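Local coordinates for protein rifamycin polyketide synthase (Amycolatopsis mediterranei, PDB 4LN9) that probably dehydrates the polyketide intermediate as the dehydratase domain of the terminal module of the rifamycin synthase, at residues A[199-204]-A[246-251]. Residues are numbered along the deposited sequence; the frame is centred on the assembly and turned at random.
Sequences RAVRAV and TMVSAA
This contact belongs to the second half of the double hotdog fold, where the curved sheet wraps around helix 236-251. The strand starting at V201 packs against residues 246-251 of that helix. Two residue pairs make the contact: V201 with V248, and V204 with S249. All four are buried.

V201 and V248 meet fork to fork. CG1 of V201 lies 4.2 Å from CG1 of V248. The second pair of methyls is almost as near, with CG2 of V201 4.3 Å from CG2 of V248. Like methyls therefore face each other rather than interlocking.

V204 meets S249 with one methyl. Its CG1 lies 3.8 Å from S249 OG and 3.9 Å from S249 CB, so it rests against the whole CH2-OH end. V204 CG1 is anti to the backbone N (chi1 167°), which turns this methyl to the serine and the other, CG2, back to V201. CG2 of V204 comes within 3.5 Å of V201 CG1. The two strand valines thus form one apolar patch.

V201 and V204 are three residues apart yet both face the helix. A classic beta bulge explains this: R202 and A203 are both opposite E218, which shifts the side-chain alternation by one residue. The hydroxyl of S249 has a polar partner further along the same strand, in a weak hydrogen bond with R206 NH2. V248 also packs on Y184 and L187 of helix 183-190, and the OH of Y184 is hydrogen-bonded to the backbone N of V201.

Between the two segments the packing is van der Waals and mainly apolar, with the serine hydroxyl turned to a methyl. V201 extends it along the same helix to A241, H244 and S245, so these two pairs are one part of a longer strand-helix interface.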
loop_
_atom_site.group_PDB
_atom_site.type_symbol
_atom_site.label_atom_id
_atom_site.label_comp_id
_atom_site.label_asym_id
_atom_site.label_seq_id
_atom_site.Cartn_x
_atom_site.Cartn_y
_atom_site.Cartn_z
ATOM N N ARG A 199 14.825 4.159 -30.011
ATOM C CA ARG A 199 15.353 4.803 -31.204
ATOM C C ARG A 199 14.250 5.521 -31.977
ATOM O O ARG A 199 13.780 5.032 -33.005
ATOM C CB ARG A 199 16.111 3.801 -32.081
ATOM C CG ARG A 199 17.433 3.354 -31.468
ATOM C CD ARG A 199 18.320 2.632 -32.469
ATOM N NE ARG A 199 17.653 1.466 -33.041
ATOM C CZ ARG A 199 17.859 0.212 -32.644
ATOM N NH1 ARG A 199 18.741 -0.051 -31.688
ATOM N NH2 ARG A 199 17.169 -0.777 -33.195
ATOM N N ALA A 200 13.750 6.610 -31.400
ATOM C CA ALA A 200 12.522 7.232 -31.880
ATOM C C ALA A 200 12.776 8.589 -32.531
ATOM O O ALA A 200 11.840 9.250 -32.980
ATOM C CB ALA A 200 11.512 7.362 -30.750
ATOM N N VAL A 201 14.028 9.032 -32.531
ATOM C CA VAL A 201 14.368 10.294 -33.172
ATOM C C VAL A 201 14.370 10.137 -34.690
ATOM O O VAL A 201 15.134 9.341 -35.236
ATOM C CB VAL A 201 15.739 10.818 -32.706
ATOM C CG1 VAL A 201 16.087 12.105 -33.437
ATOM C CG2 VAL A 201 15.732 11.044 -31.201
ATOM N N ARG A 202 13.451 10.831 -35.358
ATOM C CA ARG A 202 13.237 10.649 -36.796
ATOM C C ARG A 202 13.971 11.686 -37.644
ATOM O O ARG A 202 14.343 11.417 -38.786
ATOM C CB ARG A 202 11.742 10.669 -37.120
ATOM C CG ARG A 202 10.956 9.565 -36.435
ATOM C CD ARG A 202 11.011 8.280 -37.247
ATOM N NE ARG A 202 10.416 8.467 -38.565
ATOM C CZ ARG A 202 10.659 7.693 -39.617
ATOM N NH1 ARG A 202 11.447 6.632 -39.499
ATOM N NH2 ARG A 202 10.081 7.958 -40.782
ATOM N N ALA A 203 14.100 12.894 -37.108
ATOM C CA ALA A 203 14.804 13.970 -37.790
ATOM C C ALA A 203 15.255 14.971 -36.741
ATOM O O ALA A 203 14.615 15.117 -35.700
ATOM C CB ALA A 203 13.886 14.645 -38.801
ATOM N N VAL A 204 16.360 15.653 -37.013
ATOM C CA VAL A 204 16.839 16.710 -36.136
ATOM C C VAL A 204 17.255 17.917 -36.966
ATOM O O VAL A 204 17.781 17.763 -38.067
ATOM C CB VAL A 204 18.046 16.231 -35.311
ATOM C CG1 VAL A 204 18.736 17.410 -34.642
ATOM C CG2 VAL A 204 17.606 15.203 -34.281
ATOM N N THR A 246 19.176 15.743 -28.562
ATOM C CA THR A 246 20.337 16.621 -28.411
ATOM C C THR A 246 21.648 15.848 -28.530
ATOM O O THR A 246 22.647 16.373 -29.023
ATOM C CB THR A 246 20.316 17.376 -27.065
ATOM O OG1 THR A 246 20.191 16.439 -25.986
ATOM C CG2 THR A 246 19.157 18.359 -27.020
ATOM N N MET A 247 21.645 14.614 -28.037
ATOM C CA MET A 247 22.819 13.751 -28.102
ATOM C C MET A 247 22.968 13.167 -29.500
ATOM O O MET A 247 24.057 13.173 -30.075
ATOM C CB MET A 247 22.703 12.614 -27.086
ATOM C CG MET A 247 23.006 13.019 -25.655
ATOM S SD MET A 247 22.281 11.878 -24.462
ATOM C CE MET A 247 22.730 10.302 -25.185
ATOM N N VAL A 248 21.871 12.631 -30.027
ATOM C CA VAL A 248 21.819 12.209 -31.419
ATOM C C VAL A 248 22.334 13.309 -32.341
ATOM O O VAL A 248 23.151 13.057 -33.227
ATOM C CB VAL A 248 20.389 11.818 -31.839
ATOM C CG1 VAL A 248 20.297 11.692 -33.352
ATOM C CG2 VAL A 248 19.976 10.519 -31.164
ATOM N N SER A 249 21.918 14.543 -32.072
ATOM C CA SER A 249 22.433 15.699 -32.794
ATOM C C SER A 249 23.956 15.780 -32.709
ATOM O O SER A 249 24.635 15.914 -33.726
ATOM C CB SER A 249 21.807 16.990 -32.261
ATOM O OG SER A 249 22.174 18.102 -33.060
ATOM N N ALA A 250 24.488 15.665 -31.495
ATOM C CA ALA A 250 25.928 15.785 -31.280
ATOM C C ALA A 250 26.696 14.607 -31.878
ATOM O O ALA A 250 27.757 14.789 -32.475
ATOM C CB ALA A 250 26.234 15.927 -29.797
ATOM N N ALA A 251 26.131 13.408 -31.761
ATOM C CA ALA A 251 26.792 12.198 -32.244
ATOM C C ALA A 251 27.052 12.225 -33.751
ATOM O O ALA A 251 27.881 11.469 -34.257
ATOM C CB ALA A 251 25.989 10.964 -31.862
#